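Local structure of DNA photolyase (Agrobacterium tumefaciens, 4U63) at residues I346-H357 with Y435-L443. The protein probably repairs cyclobutane pyrimidine dimers in ultraviolet-damaged DNA using light, with a flavin cofactor and a methenyltetrahydrofolate antenna. Sequence-based numbering, arbitrary orientation. Where two conformers were deposited one is given.
With MHF (5,10-methenyl-6,7,8-trihydrofolic acid), chain B.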
loop_
_atom_site.group_PDB
_atom_site.type_symbol
_atom_site.label_atom_id
_atom_site.label_comp_id
_atom_site.label_asym_id
_atom_site.label_seq_id
_atom_site.Cartn_x
_atom_site.Cartn_y
_atom_site.Cartn_z
ATOM N N ILE A 346 -9.020 21.400 2.746
ATOM C CA ILE A 346 -8.531 20.129 3.302
ATOM C C ILE A 346 -8.459 19.043 2.222
ATOM O O ILE A 346 -7.528 18.240 2.204
ATOM C CB ILE A 346 -9.348 19.677 4.547
ATOM C CG1 ILE A 346 -8.695 18.479 5.239
ATOM C CG2 ILE A 346 -10.790 19.339 4.199
ATOM C CD1 ILE A 346 -7.342 18.767 5.834
ATOM N N VAL A 347 -9.441 19.043 1.319
ATOM C CA VAL A 347 -9.478 18.093 0.206
ATOM C C VAL A 347 -8.314 18.389 -0.729
ATOM O O VAL A 347 -7.554 17.497 -1.105
ATOM C CB VAL A 347 -10.818 18.176 -0.556
ATOM C CG1 VAL A 347 -10.796 17.327 -1.830
ATOM C CG2 VAL A 347 -11.960 17.750 0.358
ATOM N N ASP A 348 -8.168 19.660 -1.074
ATOM C CA ASP A 348 -7.097 20.084 -1.978
ATOM C C ASP A 348 -5.708 19.799 -1.415
ATOM O O ASP A 348 -4.832 19.316 -2.131
ATOM C CB ASP A 348 -7.284 21.543 -2.359
ATOM C CG ASP A 348 -8.536 21.756 -3.210
ATOM O OD1 ASP A 348 -9.080 20.753 -3.735
ATOM O OD2 ASP A 348 -8.979 22.904 -3.362
ATOM N N ALA A 349 -5.521 20.056 -0.127
ATOM C CA ALA A 349 -4.263 19.725 0.540
ATOM C C ALA A 349 -3.918 18.240 0.380
ATOM O O ALA A 349 -2.801 17.899 0.013
ATOM C CB ALA A 349 -4.325 20.120 2.006
ATOM N N GLY A 350 -4.890 17.356 0.634
ATOM C CA GLY A 350 -4.681 15.923 0.475
ATOM C C GLY A 350 -4.282 15.514 -0.928
ATOM O O GLY A 350 -3.308 14.774 -1.123
ATOM N N MET A 351 -5.022 16.009 -1.918
ATOM C CA MET A 351 -4.756 15.623 -3.301
ATOM C C MET A 351 -3.397 16.152 -3.770
ATOM O O MET A 351 -2.704 15.491 -4.546
ATOM C CB MET A 351 -5.892 16.073 -4.225
ATOM C CG MET A 351 -7.259 15.511 -3.836
ATOM S SD MET A 351 -7.306 13.724 -3.625
ATOM C CE MET A 351 -7.045 13.184 -5.311
ATOM N N ARG A 352 -3.009 17.321 -3.270
ATOM C CA ARG A 352 -1.697 17.894 -3.596
ATOM C C ARG A 352 -0.562 17.175 -2.879
ATOM O O ARG A 352 0.508 16.968 -3.462
ATOM C CB ARG A 352 -1.681 19.385 -3.307
ATOM C CG ARG A 352 -2.626 20.133 -4.220
ATOM C CD ARG A 352 -2.642 21.608 -3.883
ATOM N NE ARG A 352 -3.794 22.299 -4.450
ATOM C CZ ARG A 352 -3.901 23.612 -4.570
ATOM N NH1 ARG A 352 -2.906 24.418 -4.184
ATOM N NH2 ARG A 352 -5.009 24.150 -5.093
ATOM N N GLN A 353 -0.786 16.795 -1.622
ATOM C CA GLN A 353 0.167 15.952 -0.907
ATOM C C GLN A 353 0.445 14.673 -1.689
ATOM O O GLN A 353 1.597 14.282 -1.871
ATOM C CB GLN A 353 -0.345 15.596 0.494
ATOM C CG GLN A 353 0.590 14.655 1.234
ATOM C CD GLN A 353 0.101 14.239 2.602
ATOM O OE1 GLN A 353 -1.103 14.083 2.850
ATOM N NE2 GLN A 353 1.044 14.032 3.503
ATOM N N LEU A 354 -0.628 14.021 -2.131
ATOM C CA LEU A 354 -0.541 12.803 -2.917
ATOM C C LEU A 354 0.285 13.008 -4.187
ATOM O O LEU A 354 1.196 12.222 -4.487
ATOM C CB LEU A 354 -1.953 12.331 -3.270
ATOM C CG LEU A 354 -2.136 11.116 -4.174
ATOM C CD1 LEU A 354 -1.425 9.891 -3.622
ATOM C CD2 LEU A 354 -3.621 10.846 -4.351
ATOM N N TRP A 355 -0.018 14.064 -4.925
ATOM C CA TRP A 355 0.712 14.366 -6.152
ATOM C C TRP A 355 2.204 14.603 -5.889
ATOM O O TRP A 355 3.050 14.133 -6.657
ATOM C CB TRP A 355 0.110 15.585 -6.848
ATOM C CG TRP A 355 0.555 15.765 -8.247
ATOM C CD1 TRP A 355 1.308 16.786 -8.740
ATOM C CD2 TRP A 355 0.268 14.904 -9.355
ATOM N NE1 TRP A 355 1.514 16.617 -10.081
ATOM C CE2 TRP A 355 0.885 15.469 -10.487
ATOM C CE3 TRP A 355 -0.448 13.710 -9.498
ATOM C CZ2 TRP A 355 0.801 14.882 -11.755
ATOM C CZ3 TRP A 355 -0.529 13.123 -10.763
ATOM C CH2 TRP A 355 0.091 13.709 -11.867
ATOM N N GLN A 356 2.522 15.309 -4.803
ATOM C CA GLN A 356 3.909 15.691 -4.505
ATOM C C GLN A 356 4.753 14.574 -3.905
ATOM O O GLN A 356 5.913 14.419 -4.274
ATOM C CB GLN A 356 3.942 16.885 -3.548
ATOM C CG GLN A 356 5.329 17.482 -3.382
ATOM C CD GLN A 356 5.380 18.622 -2.381
ATOM O OE1 GLN A 356 4.367 18.992 -1.779
ATOM N NE2 GLN A 356 6.572 19.188 -2.199
ATOM N N HIS A 357 4.176 13.819 -2.967
ATOM C CA HIS A 357 4.927 12.844 -2.172
ATOM C C HIS A 357 4.536 11.369 -2.358
ATOM O O HIS A 357 5.163 10.482 -1.769
ATOM C CB HIS A 357 4.799 13.204 -0.690
ATOM C CG HIS A 357 5.463 14.494 -0.323
ATOM N ND1 HIS A 357 4.942 15.358 0.616
ATOM C CD2 HIS A 357 6.600 15.072 -0.775
ATOM C CE1 HIS A 357 5.731 16.403 0.736
ATOM N NE2 HIS A 357 6.744 16.263 -0.103
ATOM N N TYR A 435 -1.626 21.837 8.161
ATOM C CA TYR A 435 -1.589 20.904 7.024
ATOM C C TYR A 435 -2.039 21.606 5.736
ATOM O O TYR A 435 -1.408 21.461 4.697
ATOM C CB TYR A 435 -2.457 19.699 7.318
ATOM C CG TYR A 435 -2.575 18.664 6.219
ATOM C CD1 TYR A 435 -1.555 17.745 5.971
ATOM C CD2 TYR A 435 -3.734 18.580 5.448
ATOM C CE1 TYR A 435 -1.685 16.773 4.977
ATOM C CE2 TYR A 435 -3.870 17.625 4.456
ATOM C CZ TYR A 435 -2.848 16.724 4.223
ATOM O OH TYR A 435 -2.996 15.769 3.244
ATOM N N VAL A 436 -3.122 22.379 5.819
ATOM C CA VAL A 436 -3.607 23.137 4.657
ATOM C C VAL A 436 -2.557 24.124 4.141
ATOM O O VAL A 436 -2.315 24.186 2.947
ATOM C CB VAL A 436 -4.931 23.865 4.968
ATOM C CG1 VAL A 436 -5.241 24.941 3.934
ATOM C CG2 VAL A 436 -6.072 22.850 5.053
ATOM N N ARG A 437 -1.948 24.879 5.049
ATOM C CA ARG A 437 -0.902 25.847 4.681
ATOM C C ARG A 437 0.322 25.194 4.040
ATOM O O ARG A 437 0.972 25.803 3.179
ATOM C CB ARG A 437 -0.464 26.674 5.896
ATOM C CG ARG A 437 -1.535 27.628 6.380
ATOM C CD ARG A 437 -1.001 28.694 7.317
ATOM N NE ARG A 437 -2.137 29.389 7.929
ATOM C CZ ARG A 437 -2.751 28.996 9.044
ATOM N NH1 ARG A 437 -3.792 29.684 9.512
ATOM N NH2 ARG A 437 -2.328 27.920 9.705
ATOM N N ARG A 438 0.630 23.967 4.458
ATOM C CA ARG A 438 1.760 23.219 3.912
ATOM C C ARG A 438 1.552 22.881 2.448
ATOM O O ARG A 438 2.458 23.050 1.633
ATOM C CB ARG A 438 1.972 21.938 4.714
ATOM C CG ARG A 438 3.131 21.060 4.259
ATOM C CD ARG A 438 3.379 19.966 5.282
ATOM N NE ARG A 438 3.777 20.550 6.566
ATOM C CZ ARG A 438 3.476 20.064 7.774
ATOM N NH1 ARG A 438 2.746 18.953 7.927
ATOM N NH2 ARG A 438 3.909 20.712 8.854
ATOM N N PHE A 439 0.355 22.410 2.116
ATOM C CA PHE A 439 0.054 21.956 0.748
ATOM C C PHE A 439 -0.777 22.899 -0.112
ATOM O O PHE A 439 -0.867 22.690 -1.317
ATOM C CB PHE A 439 -0.575 20.572 0.824
ATOM C CG PHE A 439 0.362 19.539 1.381
ATOM C CD1 PHE A 439 1.425 19.090 0.623
ATOM C CD2 PHE A 439 0.201 19.045 2.667
ATOM C CE1 PHE A 439 2.307 18.155 1.117
ATOM C CE2 PHE A 439 1.080 18.104 3.178
ATOM C CZ PHE A 439 2.138 17.657 2.406
ATOM N N VAL A 440 -1.369 23.925 0.497
ATOM C CA VAL A 440 -2.072 24.975 -0.224
ATOM C C VAL A 440 -1.459 26.305 0.277
ATOM O O VAL A 440 -2.127 27.091 0.969
ATOM C CB VAL A 440 -3.601 24.908 0.007
ATOM C CG1 VAL A 440 -4.330 25.774 -1.009
ATOM C CG2 VAL A 440 -4.106 23.465 -0.071
ATOM N N PRO A 441 -0.169 26.554 -0.068
ATOM C CA PRO A 441 0.559 27.718 0.452
ATOM C C PRO A 441 -0.007 29.070 0.030
ATOM O O PRO A 441 0.246 30.056 0.694
ATOM C CB PRO A 441 1.973 27.528 -0.114
ATOM C CG PRO A 441 1.763 26.751 -1.364
ATOM C CD PRO A 441 0.671 25.785 -1.008
ATOM N N GLU A 442 -0.769 29.118 -1.052
ATOM C CA GLU A 442 -1.470 30.351 -1.426
ATOM C C GLU A 442 -2.480 30.838 -0.367
ATOM O O GLU A 442 -2.873 31.995 -0.387
ATOM C CB GLU A 442 -2.176 30.202 -2.772
ATOM C CG GLU A 442 -3.235 29.116 -2.832
ATOM C CD GLU A 442 -2.695 27.801 -3.342
ATOM O OE1 GLU A 442 -1.663 27.331 -2.812
ATOM O OE2 GLU A 442 -3.308 27.234 -4.267
ATOM N N LEU A 443 -2.908 29.947 0.532
ATOM C CA LEU A 443 -3.754 30.324 1.667
ATOM C C LEU A 443 -2.974 30.627 2.979
ATOM O O LEU A 443 -3.595 30.880 4.001
ATOM C CB LEU A 443 -4.801 29.217 1.914
ATOM C CG LEU A 443 -5.696 28.908 0.711
ATOM C CD1 LEU A 443 -6.680 27.795 1.047
ATOM C CD2 LEU A 443 -6.442 30.149 0.241
HETATM N N1 MHF B . 1.981 9.833 -8.790
HETATM C C2 MHF B . 2.255 10.852 -7.969
HETATM N NA2 MHF B . 2.164 10.630 -6.644
HETATM N N3 MHF B . 2.637 12.091 -8.430
HETATM C C4 MHF B . 2.728 12.336 -9.750
HETATM O O4 MHF B . 3.063 13.451 -10.184
HETATM C C4A MHF B . 2.432 11.235 -10.677
HETATM N N5 MHF B . 2.433 11.344 -12.057
HETATM C C6 MHF B . 1.719 10.390 -12.910
HETATM C C7 MHF B . 2.074 8.996 -12.381
HETATM N N8 MHF B . 1.775 8.906 -10.947
HETATM C C8A MHF B . 2.026 9.944 -10.118
HETATM C C9 MHF B . 2.181 10.742 -14.337
HETATM N N10 MHF B . 3.185 11.809 -14.155
HETATM C C11 MHF B . 2.943 12.404 -12.850
HETATM C C12 MHF B . 4.017 14.580 -17.247
HETATM C C13 MHF B . 3.604 15.062 -15.997
HETATM C C14 MHF B . 3.311 14.183 -14.969
HETATM C C15 MHF B . 3.416 12.789 -15.169
HETATM C C16 MHF B . 3.852 12.313 -16.398
HETATM C C17 MHF B . 4.149 13.199 -17.431
HETATM C C MHF B . 4.364 15.513 -18.379
HETATM O O MHF B . 4.904 15.023 -19.360
HETATM N N MHF B . 4.149 16.831 -18.262
HETATM C CA MHF B . 4.603 17.833 -19.213
HETATM C CB MHF B . 3.438 18.528 -19.919
HETATM C CG MHF B . 2.215 17.637 -20.119
HETATM C CD MHF B . 1.346 17.461 -18.885
HETATM O OE1 MHF B . 1.552 18.154 -17.866
HETATM O OE2 MHF B . 0.434 16.610 -18.927
HETATM C CT MHF B . 5.440 18.861 -18.494
HETATM O O1 MHF B . 6.667 18.893 -18.729
HETATM O O2 MHF B . 4.896 19.647 -17.682
HETATM O O HOH W 1 -4.896 27.008 -6.335
HETATM O O HOH W 2 4.708 21.052 0.267
#
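F439 lays its ring against the start of the Q353 side chain. Q353 CB sits over the ring centre, 3.7 Å from the centroid of F439, a CH-pi contact close to the ring normal. H357 meets the rim of the same ring with its own rim, the planes 78° apart. F439 is a knob among A349, Q353, Q356 and H357. One turn earlier, Y435 is a second knob, among I346, A349, G350 and Q353. A349 CB lies 3.5 Å from Y435 CE2. I346 CD1 meets the same CD2-CE2 edge, 3.6 Å from Y435 CD2, from the other side of the ring plane. Y435 OH lies 3.2 Å from G350 CA. The extended Q353 chain, CG anti to the backbone N (chi1 177°), carries its amide past F439 to the rim of Y435. There Y435 OH donates to Q353 OE1 at 2.6 Å, from above the carbonyl plane. R352, next to Q353, reaches E442 from the opposite direction. R352 NH1 gives E442 OE2 a nearly straight bond of 2.8 Å, in the guanidinium plane and on the syn side of the carboxylate. L354 and W355 on the same helix line the folate pocket and take no part in this contact. The two helices, crossing at 50° in the FAD-binding domain, pack through an apolar centre. The salt bridge ties helix 346-357 to the 3-10 turn after the second helix. Q353 OE1 is gripped by two donors, Y435 OH and H361 N, which fixes the amide. R352 is shared among E442, a bridging water and G340 O, which would hold its guanidinium in place.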